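Local coordinates for protein fatty acid synthase 1, isoform A (PDB 6FN6) that probably builds long-chain saturated fatty acids from acetyl-CoA and malonyl-CoA with NADPH, this piece carrying its dehydratase, enoylreductase and ketoreductase domains, at residues Y927-G932 / E939-L944; K994-S999 / K1040-F1045; L183-N186 / L190-P193; A286-I291 / H555-T560; D133-L138 / M177-I182. All blocks are in the same frame, centred on the assembly; numbering follows the deposited sequence.

Contact 1 of 5, residues Y927-G932 / E939-L944; sequences YILVGG and ELTNWL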
# COMPACT_ATOMS: atom_id res chain seq x y z
N TYR A 927 51.14 8.45 18.26
CA TYR A 927 51.79 7.81 17.12
C TYR A 927 52.22 8.86 16.11
O TYR A 927 51.40 9.56 15.51
CB TYR A 927 50.87 6.77 16.49
CG TYR A 927 50.58 5.65 17.46
CD1 TYR A 927 51.45 4.57 17.57
CD2 TYR A 927 49.48 5.69 18.30
CE1 TYR A 927 51.21 3.55 18.47
CE2 TYR A 927 49.23 4.68 19.20
CZ TYR A 927 50.10 3.61 19.29
OH TYR A 927 49.84 2.61 20.20
N ILE A 928 53.54 8.96 15.94
CA ILE A 928 54.15 9.95 15.08
C ILE A 928 54.33 9.37 13.69
O ILE A 928 54.91 8.30 13.53
CB ILE A 928 55.49 10.43 15.65
CG1 ILE A 928 55.31 10.97 17.07
CG2 ILE A 928 56.12 11.49 14.75
CD1 ILE A 928 56.61 11.11 17.83
N LEU A 929 53.81 10.08 12.69
CA LEU A 929 54.01 9.68 11.30
C LEU A 929 54.78 10.77 10.56
O LEU A 929 54.22 11.81 10.22
CB LEU A 929 52.67 9.42 10.61
CG LEU A 929 51.92 8.16 11.07
CD1 LEU A 929 51.17 8.38 12.37
CD2 LEU A 929 50.97 7.68 9.98
N VAL A 930 56.06 10.52 10.32
CA VAL A 930 56.89 11.47 9.59
C VAL A 930 56.49 11.43 8.13
O VAL A 930 56.52 10.38 7.50
CB VAL A 930 58.39 11.16 9.76
CG1 VAL A 930 59.24 12.21 9.07
CG2 VAL A 930 58.76 11.07 11.24
N GLY A 931 56.13 12.59 7.59
CA GLY A 931 55.53 12.67 6.28
C GLY A 931 54.13 12.10 6.31
O GLY A 931 53.69 11.40 5.40
N GLY A 932 53.41 12.41 7.38
CA GLY A 932 52.13 11.79 7.64
C GLY A 932 50.96 12.30 6.81
O GLY A 932 49.92 11.65 6.77
N GLU A 939 46.35 7.27 4.81
CA GLU A 939 45.67 5.98 4.89
C GLU A 939 46.25 5.13 6.02
O GLU A 939 45.55 4.31 6.61
CB GLU A 939 45.78 5.26 3.55
CG GLU A 939 45.14 6.02 2.39
CD GLU A 939 43.71 6.46 2.68
OE1 GLU A 939 43.40 7.65 2.44
OE2 GLU A 939 42.91 5.63 3.14
N LEU A 940 47.52 5.33 6.33
CA LEU A 940 48.14 4.65 7.46
C LEU A 940 47.53 5.16 8.77
O LEU A 940 47.17 4.37 9.65
CB LEU A 940 49.65 4.86 7.46
CG LEU A 940 50.43 4.37 8.69
CD1 LEU A 940 50.15 2.91 8.98
CD2 LEU A 940 51.93 4.59 8.50
N THR A 941 47.41 6.47 8.88
CA THR A 941 46.80 7.10 10.05
C THR A 941 45.39 6.56 10.28
O THR A 941 45.03 6.20 11.40
CB THR A 941 46.75 8.63 9.90
OG1 THR A 941 48.08 9.14 9.72
CG2 THR A 941 46.13 9.27 11.13
N ASN A 942 44.60 6.54 9.22
CA ASN A 942 43.22 6.05 9.30
C ASN A 942 43.18 4.64 9.87
O ASN A 942 42.39 4.33 10.76
CB ASN A 942 42.57 6.09 7.92
CG ASN A 942 41.06 5.93 7.98
OD1 ASN A 942 40.39 6.60 8.77
ND2 ASN A 942 40.53 5.03 7.17
N TRP A 943 44.04 3.77 9.34
CA TRP A 943 44.11 2.39 9.79
C TRP A 943 44.43 2.31 11.27
O TRP A 943 43.84 1.50 12.00
CB TRP A 943 45.17 1.64 8.98
CG TRP A 943 45.22 0.17 9.24
CD1 TRP A 943 44.53 -0.81 8.59
CD2 TRP A 943 46.03 -0.50 10.22
NE1 TRP A 943 44.85 -2.04 9.11
CE2 TRP A 943 45.77 -1.88 10.11
CE3 TRP A 943 46.94 -0.06 11.19
CZ2 TRP A 943 46.39 -2.82 10.93
CZ3 TRP A 943 47.55 -1.00 12.00
CH2 TRP A 943 47.28 -2.36 11.86
N LEU A 944 45.36 3.14 11.73
CA LEU A 944 45.75 3.16 13.13
C LEU A 944 44.56 3.58 14.00
O LEU A 944 44.37 3.08 15.10
CB LEU A 944 46.93 4.12 13.36
CG LEU A 944 48.25 3.75 12.67
CD1 LEU A 944 49.21 4.93 12.68
CD2 LEU A 944 48.90 2.54 13.35
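L929 meets L940, T941 and L944 at the start of a Rossmann-type beta-alpha-beta unit in the ketoreductase domain: strand 926-930 leads through a glycine turn into helix 935-946, which returns across the sheet to strand 951-955. The axes of the two short segments run almost antiparallel, at 168°, and come within 10.2 Å. At Y927 the bond to CB points at the helix, but the ring reaches only the margin of the interface, and its OH bonds to the backbone N of H922. I928 faces the other way, into L995, L996 and S999 of helix 989-1002, so the strand alternates between two helical layers. L929 carries the contact. With CG turned anti to its carbonyl carbon (chi1 -70°), the two methyls divide the work: CD2 lies 3.6 Å from CD2 of L940 and equally near its CG, while CD1 approaches CD1 of L944 tip to tip at 4.0 Å. V930 again faces off the helix, toward N1010 and T955. G931 has a positive phi of 70°, in keeping with the type II turn from L929 to G932, and G932 is the first glycine of a GxGxxG pattern that fits an NADPH-binding turn. The CA atoms of G932 and T941 are the nearest pair of the two backbones, 7.5 Å apart. OG1 of T941 lies beside CD2 of L929 (3.2 Å as modelled), but its hydrogen bond goes to O of G937, one helical turn back.

Contact 2 of 5, residues K994-S999 / K1040-F1045; sequences KLLENS and KYLDQF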
# COMPACT_ATOMS: atom_id res chain seq x y z
N LYS A 994 62.81 17.76 19.79
CA LYS A 994 61.65 18.54 20.20
C LYS A 994 60.35 17.81 19.85
O LYS A 994 59.44 17.72 20.67
CB LYS A 994 61.66 19.92 19.54
CG LYS A 994 60.66 20.89 20.15
CD LYS A 994 60.40 22.08 19.25
CE LYS A 994 59.28 22.95 19.80
NZ LYS A 994 58.83 23.99 18.84
N LEU A 995 60.27 17.31 18.62
CA LEU A 995 59.09 16.57 18.17
C LEU A 995 58.75 15.46 19.17
O LEU A 995 57.61 15.33 19.60
CB LEU A 995 59.33 15.97 16.78
CG LEU A 995 58.25 15.04 16.21
CD1 LEU A 995 57.02 15.84 15.84
CD2 LEU A 995 58.78 14.26 15.01
N LEU A 996 59.76 14.68 19.54
CA LEU A 996 59.56 13.53 20.41
C LEU A 996 59.15 13.94 21.82
O LEU A 996 58.35 13.26 22.46
CB LEU A 996 60.83 12.67 20.46
CG LEU A 996 61.26 12.03 19.15
CD1 LEU A 996 62.64 11.41 19.28
CD2 LEU A 996 60.25 10.99 18.69
N GLU A 997 59.69 15.05 22.31
CA GLU A 997 59.39 15.48 23.66
C GLU A 997 58.00 16.10 23.76
O GLU A 997 57.30 15.89 24.75
CB GLU A 997 60.44 16.48 24.15
CG GLU A 997 61.68 15.81 24.73
CD GLU A 997 62.81 16.79 24.99
OE1 GLU A 997 62.67 17.98 24.63
OE2 GLU A 997 63.84 16.37 25.55
N ASN A 998 57.59 16.85 22.75
CA ASN A 998 56.24 17.39 22.73
C ASN A 998 55.24 16.25 22.60
O ASN A 998 54.29 16.16 23.38
CB ASN A 998 56.05 18.39 21.59
CG ASN A 998 56.79 19.70 21.82
OD1 ASN A 998 57.46 20.21 20.93
ND2 ASN A 998 56.66 20.25 23.02
N SER A 999 55.48 15.37 21.64
CA SER A 999 54.57 14.26 21.37
C SER A 999 54.39 13.41 22.61
O SER A 999 53.28 12.94 22.90
CB SER A 999 55.10 13.41 20.22
OG SER A 999 55.17 14.16 19.02
N LYS A 1040 67.74 8.82 11.66
CA LYS A 1040 68.93 8.64 12.48
C LYS A 1040 68.77 9.33 13.83
O LYS A 1040 69.05 8.75 14.88
CB LYS A 1040 70.16 9.17 11.74
CG LYS A 1040 71.46 9.06 12.52
CD LYS A 1040 72.64 9.52 11.68
CE LYS A 1040 73.95 9.39 12.43
NZ LYS A 1040 75.12 9.69 11.56
N TYR A 1041 68.30 10.58 13.80
CA TYR A 1041 68.11 11.35 15.03
C TYR A 1041 66.88 10.89 15.80
O TYR A 1041 66.91 10.81 17.03
CB TYR A 1041 68.00 12.84 14.71
CG TYR A 1041 69.31 13.50 14.30
CD1 TYR A 1041 70.51 13.14 14.90
CD2 TYR A 1041 69.33 14.47 13.31
CE1 TYR A 1041 71.70 13.74 14.52
CE2 TYR A 1041 70.51 15.08 12.93
CZ TYR A 1041 71.69 14.71 13.54
OH TYR A 1041 72.87 15.31 13.16
N LEU A 1042 65.79 10.60 15.09
CA LEU A 1042 64.59 10.08 15.73
C LEU A 1042 64.89 8.77 16.46
O LEU A 1042 64.43 8.55 17.58
CB LEU A 1042 63.47 9.86 14.71
CG LEU A 1042 62.78 11.13 14.20
CD1 LEU A 1042 61.90 10.83 13.00
CD2 LEU A 1042 61.98 11.78 15.31
N ASP A 1043 65.69 7.92 15.82
CA ASP A 1043 66.13 6.68 16.44
C ASP A 1043 66.89 6.98 17.72
O ASP A 1043 66.61 6.41 18.77
CB ASP A 1043 67.02 5.88 15.47
CG ASP A 1043 67.81 4.80 16.18
OD1 ASP A 1043 67.30 4.22 17.16
OD2 ASP A 1043 68.96 4.52 15.75
N GLN A 1044 67.86 7.88 17.62
CA GLN A 1044 68.77 8.18 18.71
C GLN A 1044 68.05 8.71 19.95
O GLN A 1044 68.25 8.21 21.06
CB GLN A 1044 69.81 9.19 18.23
CG GLN A 1044 70.74 9.73 19.30
CD GLN A 1044 71.75 10.72 18.74
OE1 GLN A 1044 71.95 10.79 17.52
NE2 GLN A 1044 72.38 11.49 19.62
N PHE A 1045 67.19 9.71 19.76
CA PHE A 1045 66.56 10.40 20.88
C PHE A 1045 65.34 9.67 21.44
O PHE A 1045 64.99 9.85 22.60
CB PHE A 1045 66.16 11.81 20.46
CG PHE A 1045 67.33 12.71 20.16
CD1 PHE A 1045 68.17 13.13 21.18
CD2 PHE A 1045 67.59 13.13 18.87
CE1 PHE A 1045 69.24 13.95 20.91
CE2 PHE A 1045 68.66 13.95 18.60
CZ PHE A 1045 69.49 14.36 19.62
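L996 packs on L1042 and F1045 where two helices of the ketoreductase Rossmann fold, 989-1002 and 1034-1049, lie side by side over the sheet. The segment axes approach to 10.3 Å at a signed crossing angle of -47°, and the side-chain packing is apolar. L996 can be followed outward. The bond to CB points at the opposing helix, and with CG anti to the carbonyl carbon (chi1 -64°) the branch point comes to 3.9 Å from CD2 of L1042. Beyond CG the methyls part. CD2 stays with L1042, 3.9 Å from CD2 of that residue, and also reaches the sheet, where it packs on I928. CD1 goes the other way, between the two partners: it is 3.7 Å from CB of F1045 and 3.8 Å from the carbonyl O of L1042. F1045 therefore contributes its CB; its side chain runs at about a right angle to that of L996, and its ring leads off toward A989 and K993. L1042 reaches in with its end more than with its CB, and the same CD2 also touches CD2 of L995 at 4.1 Å, so one methyl bridges two consecutive leucines. Just behind this layer the S999 side chain folds back onto its own helix. Its OG donates to O of L995 at 2.8 Å, 38° out of the carbonyl plane and on the face opposite to N of S999, which bonds to the same oxygen.

Contact 3 of 5, residues L183-N186 / L190-P193; sequences LSKN and LYLP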
# COMPACT_ATOMS: atom_id res chain seq x y z
N LEU A 183 28.49 12.43 -1.48
CA LEU A 183 29.64 12.95 -0.74
C LEU A 183 29.30 13.17 0.72
O LEU A 183 30.08 12.84 1.61
CB LEU A 183 30.13 14.27 -1.34
CG LEU A 183 31.22 14.26 -2.40
CD1 LEU A 183 31.62 15.70 -2.71
CD2 LEU A 183 32.44 13.46 -1.97
N SER A 184 28.12 13.75 0.97
CA SER A 184 27.70 14.11 2.32
C SER A 184 27.49 12.88 3.20
O SER A 184 27.52 12.98 4.43
CB SER A 184 26.43 14.95 2.26
OG SER A 184 25.41 14.27 1.55
N LYS A 185 27.27 11.73 2.58
CA LYS A 185 27.06 10.49 3.34
C LYS A 185 28.31 10.13 4.13
O LYS A 185 29.42 10.16 3.60
CB LYS A 185 26.66 9.35 2.40
CG LYS A 185 25.23 9.45 1.89
CD LYS A 185 24.89 8.29 0.97
CE LYS A 185 23.39 8.21 0.71
NZ LYS A 185 22.63 7.77 1.91
N ASN A 186 28.12 9.78 5.40
CA ASN A 186 29.23 9.56 6.31
C ASN A 186 29.95 8.25 6.03
O ASN A 186 31.18 8.18 6.04
CB ASN A 186 28.73 9.59 7.76
CG ASN A 186 29.86 9.73 8.76
OD1 ASN A 186 31.02 9.44 8.46
ND2 ASN A 186 29.53 10.21 9.96
N LEU A 190 30.12 2.05 -1.27
CA LEU A 190 29.51 2.25 -2.58
C LEU A 190 27.99 2.31 -2.47
O LEU A 190 27.35 1.35 -2.04
CB LEU A 190 29.93 1.15 -3.55
CG LEU A 190 29.43 1.28 -4.99
CD1 LEU A 190 29.96 2.54 -5.64
CD2 LEU A 190 29.82 0.05 -5.80
N TYR A 191 27.42 3.45 -2.85
CA TYR A 191 25.97 3.64 -2.89
C TYR A 191 25.49 3.85 -4.32
O TYR A 191 26.13 4.57 -5.09
CB TYR A 191 25.56 4.86 -2.05
CG TYR A 191 25.51 4.64 -0.56
CD1 TYR A 191 24.41 4.03 0.03
CD2 TYR A 191 26.55 5.07 0.26
CE1 TYR A 191 24.35 3.84 1.40
CE2 TYR A 191 26.50 4.88 1.63
CZ TYR A 191 25.40 4.27 2.19
OH TYR A 191 25.34 4.07 3.56
N LEU A 192 24.37 3.22 -4.66
CA LEU A 192 23.74 3.43 -5.96
C LEU A 192 22.30 3.89 -5.77
O LEU A 192 21.61 3.44 -4.85
CB LEU A 192 23.78 2.14 -6.79
CG LEU A 192 25.15 1.69 -7.29
CD1 LEU A 192 25.06 0.32 -7.92
CD2 LEU A 192 25.70 2.69 -8.31
N PRO A 193 21.83 4.83 -6.62
CA PRO A 193 20.46 5.34 -6.47
C PRO A 193 19.40 4.25 -6.50
O PRO A 193 19.49 3.33 -7.32
CB PRO A 193 20.31 6.26 -7.68
CG PRO A 193 21.68 6.68 -8.03
CD PRO A 193 22.55 5.49 -7.73
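K185 brings its CD and NZ over one face of the Y191 ring, in the short connection that takes helix 170-183 into strand 191-201 of the C-terminal hotdog fold of the dehydratase. The close part is the ring face. CD of K185 is 3.7 Å from CD2 of Y191, and it stands 18° off the ring normal as measured from the centroid, the geometry of a CH-pi contact. The chain then bends at its last torsion (chi4 -71°), which keeps NZ of K185 over the same face, 4.5 Å from the centroid of the Y191 ring and 16° off its normal. This is a cation-pi contact, in which the ring's pi electrons probably give the ammonium a favourable electrostatic partner. A246 of strand 239-248 touches both side chains. The loose part lies toward solvent: Y191 is buried but K185 is partly exposed, and the next residue, N186, points off the strand and is poorly ordered. The Y191 side chain is about 11 Å from those of the predicted catalytic residues H24 and D175, so the pair lies near the active site but not in it. Near the base of the ring, CG of Y191 is 4.0 Å from CD of K185.

Contact 4 of 5, residues A286-I291 / H555-T560; sequences ALDVAI and HLKLET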
# COMPACT_ATOMS: atom_id res chain seq x y z
N ALA A 286 65.30 -24.19 1.39
CA ALA A 286 66.63 -24.46 0.86
C ALA A 286 66.65 -24.20 -0.64
O ALA A 286 67.59 -23.57 -1.16
CB ALA A 286 67.04 -25.90 1.16
N LEU A 287 65.63 -24.66 -1.34
CA LEU A 287 65.51 -24.43 -2.78
C LEU A 287 65.31 -22.95 -3.08
O LEU A 287 65.83 -22.43 -4.06
CB LEU A 287 64.35 -25.24 -3.37
CG LEU A 287 64.51 -26.76 -3.37
CD1 LEU A 287 63.16 -27.44 -3.53
CD2 LEU A 287 65.46 -27.20 -4.47
N ASP A 288 64.53 -22.28 -2.24
CA ASP A 288 64.27 -20.86 -2.40
C ASP A 288 65.56 -20.06 -2.26
O ASP A 288 65.81 -19.12 -3.03
CB ASP A 288 63.24 -20.38 -1.38
CG ASP A 288 62.57 -19.08 -1.79
OD1 ASP A 288 63.23 -18.26 -2.47
OD2 ASP A 288 61.39 -18.89 -1.44
N VAL A 289 66.38 -20.43 -1.29
CA VAL A 289 67.65 -19.75 -1.07
C VAL A 289 68.57 -19.99 -2.27
O VAL A 289 69.26 -19.08 -2.72
CB VAL A 289 68.32 -20.22 0.23
CG1 VAL A 289 69.74 -19.68 0.33
CG2 VAL A 289 67.51 -19.79 1.44
N ALA A 290 68.56 -21.22 -2.78
CA ALA A 290 69.45 -21.59 -3.87
C ALA A 290 69.18 -20.76 -5.11
O ALA A 290 70.10 -20.20 -5.71
CB ALA A 290 69.30 -23.07 -4.18
N ILE A 291 67.91 -20.69 -5.51
CA ILE A 291 67.53 -19.94 -6.70
C ILE A 291 67.85 -18.46 -6.51
O ILE A 291 68.25 -17.78 -7.45
CB ILE A 291 66.04 -20.16 -7.04
CG1 ILE A 291 65.79 -21.62 -7.43
CG2 ILE A 291 65.58 -19.22 -8.15
CD1 ILE A 291 66.48 -22.07 -8.71
N HIS A 555 65.65 -13.67 1.61
CA HIS A 555 64.28 -13.42 2.05
C HIS A 555 63.45 -14.71 2.02
O HIS A 555 63.35 -15.36 0.98
CB HIS A 555 63.62 -12.34 1.20
CG HIS A 555 63.73 -12.58 -0.28
ND1 HIS A 555 63.05 -13.58 -0.92
CD2 HIS A 555 64.44 -11.93 -1.23
CE1 HIS A 555 63.34 -13.55 -2.21
NE2 HIS A 555 64.18 -12.56 -2.43
N LEU A 556 62.88 -15.06 3.16
CA LEU A 556 62.11 -16.30 3.30
C LEU A 556 60.61 -16.03 3.38
O LEU A 556 60.16 -15.10 4.05
CB LEU A 556 62.57 -17.06 4.54
CG LEU A 556 63.77 -18.00 4.37
CD1 LEU A 556 64.94 -17.30 3.70
CD2 LEU A 556 64.19 -18.55 5.72
N LYS A 557 59.83 -16.87 2.69
CA LYS A 557 58.38 -16.77 2.69
C LYS A 557 57.81 -17.12 4.06
O LYS A 557 58.14 -18.17 4.62
CB LYS A 557 57.77 -17.69 1.62
CG LYS A 557 58.02 -17.27 0.18
CD LYS A 557 57.72 -18.42 -0.78
CE LYS A 557 58.15 -18.12 -2.22
NZ LYS A 557 59.58 -17.74 -2.33
N LEU A 558 56.96 -16.25 4.60
CA LEU A 558 56.36 -16.49 5.91
C LEU A 558 55.15 -17.43 5.80
O LEU A 558 54.38 -17.37 4.83
CB LEU A 558 55.96 -15.16 6.56
CG LEU A 558 57.13 -14.25 6.94
CD1 LEU A 558 56.64 -12.86 7.31
CD2 LEU A 558 57.96 -14.84 8.07
N GLU A 559 54.99 -18.29 6.80
CA GLU A 559 53.96 -19.33 6.79
C GLU A 559 52.56 -18.86 7.19
O GLU A 559 51.57 -19.47 6.78
CB GLU A 559 54.39 -20.46 7.74
CG GLU A 559 53.43 -21.66 7.82
CD GLU A 559 53.35 -22.45 6.52
OE1 GLU A 559 53.93 -22.01 5.51
OE2 GLU A 559 52.69 -23.51 6.52
N THR A 560 52.47 -17.79 7.96
CA THR A 560 51.19 -17.37 8.53
C THR A 560 50.32 -16.50 7.62
O THR A 560 50.22 -15.29 7.80
CB THR A 560 51.40 -16.61 9.86
OG1 THR A 560 50.14 -16.10 10.34
CG2 THR A 560 52.40 -15.45 9.71
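The carboxylate of D288 is the flat group that meets the strand, and NZ of K557 approaches it at OD2, standing somewhat out of the carboxylate plane, to form a salt bridge. The modelled separation of NZ of K557 and OD2 of D288, 2.3 Å, is doubtful at this resolution and says no more than that the two groups are paired. The other oxygen, OD1, receives NE2 of Q292, which also bonds to O of H555. The imidazole of H555 is a neighbour that makes no contact, with ND1 of H555 4.9 Å from OD1 of D288. Two torsions bring the charged ends together: CG of D288 is turned anti to its backbone N (chi1 -160°), out toward the strand, and the lysine chain bends at its last torsion (chi4 55°), bringing CE to 3.4 Å from OD2 of D288. At the adjacent positions, CG2 of V289 and CD1 of L556 meet at 4.2 Å, the smaller, apolar part of the interface. The helix 279-296 packs against the mixed sheet containing strand 374-380; the order of its main strands is consistent with the pseudo-methyltransferase of animal fatty acid synthases. Strand 549-557 falls in the pseudo-ketoreductase range. The contact therefore probably joins two non-catalytic domains. D288 is buried whereas K557 is exposed, so the lysine probably balances a negative charge that would otherwise be costly here, while Q292 ties the same carboxylate to the backbone of the strand.

Contact 5 of 5, residues D133-L138 / M177-I182; sequences DVYKEL and MLQFSI
Within the C-terminal hotdog fold of the dehydratase, Y135 of helix 131-141 meets Q179 of helix 170-183, the helix that carries D175, the predicted proton donor. D175 and Q179 stand one turn apart, as in the DxxxQ/H motif of this dehydratase family. OH of Y135 donates to OE1 of Q179 over 2.8 Å; the oxygen accepts it in the carbonyl plane, at a C=O...donor angle of 150°. Seen from the ring, OE1 lies at the edge near the ring plane, 3.3 Å from CE1 of Y135, and the amide is turned almost square to the ring, with 89° between the planes. The glutamine chain is extended beyond CG, which carries the amide away from its own helix and up to the tyrosine. Its rotation is fixed from both ends: OE1 accepts the hydrogen bond from the tyrosine OH, while NE2 bonds to OD2 of D175 and to O of F149. Y135 is held too, since its OH also bonds to N of I152. The tyrosine probably acts as a second-shell residue, helping to orient the amide next to the predicted acid. L138, on the same helix as Y135, brings CD1 to 4.4 Å from OE1 of Q179. Strand 143-145 runs alongside, with Y145 touching both Y135 and Q179, and Y143 touching L138 and I182; helix 170-183 also rests on strand 239-248, and helix 131-141 abuts helix 963-974 of the ketoreductase.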
# COMPACT_ATOMS: atom_id res chain seq x y z
N ASP A 133 40.36 16.33 -5.01
CA ASP A 133 40.04 15.87 -3.66
C ASP A 133 38.75 15.06 -3.66
O ASP A 133 38.68 13.98 -3.08
CB ASP A 133 39.89 17.06 -2.70
CG ASP A 133 41.17 17.86 -2.56
OD1 ASP A 133 42.26 17.25 -2.58
OD2 ASP A 133 41.08 19.10 -2.43
N VAL A 134 37.73 15.60 -4.32
CA VAL A 134 36.42 14.97 -4.37
C VAL A 134 36.50 13.57 -4.95
O VAL A 134 35.96 12.62 -4.39
CB VAL A 134 35.43 15.83 -5.17
CG1 VAL A 134 34.17 15.04 -5.52
CG2 VAL A 134 35.07 17.09 -4.40
N TYR A 135 37.17 13.43 -6.09
CA TYR A 135 37.15 12.18 -6.82
C TYR A 135 38.19 11.19 -6.29
O TYR A 135 38.13 10.00 -6.59
CB TYR A 135 37.34 12.44 -8.31
CG TYR A 135 36.09 13.04 -8.92
CD1 TYR A 135 34.99 12.25 -9.22
CD2 TYR A 135 36.01 14.40 -9.18
CE1 TYR A 135 33.84 12.80 -9.76
CE2 TYR A 135 34.87 14.96 -9.72
CZ TYR A 135 33.79 14.15 -10.00
OH TYR A 135 32.65 14.70 -10.54
N LYS A 136 39.14 11.68 -5.51
CA LYS A 136 40.00 10.78 -4.75
C LYS A 136 39.15 10.09 -3.68
O LYS A 136 39.23 8.87 -3.50
CB LYS A 136 41.17 11.52 -4.10
CG LYS A 136 41.88 10.71 -3.03
CD LYS A 136 43.20 11.33 -2.62
CE LYS A 136 43.96 10.37 -1.71
NZ LYS A 136 45.16 10.99 -1.09
N GLU A 137 38.33 10.88 -3.00
CA GLU A 137 37.41 10.36 -1.98
C GLU A 137 36.50 9.30 -2.58
O GLU A 137 36.35 8.21 -2.04
CB GLU A 137 36.58 11.51 -1.39
CG GLU A 137 35.37 11.08 -0.56
CD GLU A 137 35.76 10.29 0.68
OE1 GLU A 137 36.95 10.33 1.06
OE2 GLU A 137 34.87 9.64 1.27
N LEU A 138 35.88 9.64 -3.71
CA LEU A 138 34.93 8.74 -4.37
C LEU A 138 35.59 7.45 -4.85
O LEU A 138 35.01 6.38 -4.75
CB LEU A 138 34.26 9.46 -5.54
CG LEU A 138 33.40 10.68 -5.18
CD1 LEU A 138 32.90 11.37 -6.43
CD2 LEU A 138 32.22 10.28 -4.30
N MET A 177 25.12 15.76 -9.73
CA MET A 177 24.23 16.15 -8.63
C MET A 177 24.04 14.98 -7.67
O MET A 177 23.96 15.17 -6.46
CB MET A 177 22.88 16.62 -9.16
CG MET A 177 22.94 17.86 -10.04
SD MET A 177 21.32 18.43 -10.60
CE MET A 177 20.55 18.85 -9.04
N LEU A 178 23.95 13.76 -8.21
CA LEU A 178 23.83 12.57 -7.39
C LEU A 178 25.15 12.25 -6.70
O LEU A 178 25.18 11.84 -5.54
CB LEU A 178 23.38 11.37 -8.22
CG LEU A 178 22.10 11.53 -9.04
CD1 LEU A 178 21.68 10.20 -9.64
CD2 LEU A 178 20.98 12.12 -8.20
N GLN A 179 26.25 12.44 -7.43
CA GLN A 179 27.57 12.28 -6.85
C GLN A 179 27.71 13.19 -5.64
O GLN A 179 28.20 12.79 -4.59
CB GLN A 179 28.67 12.60 -7.87
CG GLN A 179 28.66 11.72 -9.11
CD GLN A 179 29.73 12.13 -10.10
OE1 GLN A 179 30.55 12.99 -9.81
NE2 GLN A 179 29.72 11.51 -11.27
N PHE A 180 27.26 14.42 -5.81
CA PHE A 180 27.39 15.43 -4.77
C PHE A 180 26.65 15.05 -3.50
O PHE A 180 27.12 15.29 -2.39
CB PHE A 180 26.89 16.79 -5.28
CG PHE A 180 27.09 17.90 -4.29
CD1 PHE A 180 28.31 18.53 -4.18
CD2 PHE A 180 26.05 18.30 -3.48
CE1 PHE A 180 28.50 19.55 -3.27
CE2 PHE A 180 26.23 19.32 -2.57
CZ PHE A 180 27.45 19.95 -2.47
N SER A 181 25.47 14.45 -3.67
CA SER A 181 24.66 14.02 -2.54
C SER A 181 25.32 12.85 -1.81
O SER A 181 25.17 12.70 -0.60
CB SER A 181 23.26 13.61 -3.02
OG SER A 181 22.43 13.27 -1.93
N ILE A 182 26.05 12.03 -2.56
CA ILE A 182 26.70 10.86 -1.99
C ILE A 182 27.90 11.29 -1.15
O ILE A 182 28.27 10.59 -0.20
CB ILE A 182 27.11 9.87 -3.11
CG1 ILE A 182 25.86 9.22 -3.71
CG2 ILE A 182 28.04 8.79 -2.57
CD1 ILE A 182 26.10 8.52 -5.04

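In the fold
Along the chain contact 5 comes first, then contacts 3, 4, 1 and 2. Contacts 5 and 3 belong to the dehydratase, their centres about 8 Å apart, and touch: helix 170-183 of one runs on into the connection and strand 191-201 of the other. Contacts 1 and 2 share the ketoreductase, about 16 Å between centres, and meet where I928 and V930 of the strand pack under the two helices of contact 2. Contact 4 stands apart, its centre about 45 Å from those of contacts 3 and 5 and across the chain's centre from them. The nearest atoms of contacts 1 and 5 are about 5 Å apart, placing the dehydratase and ketoreductase domains side by side in the modifying region.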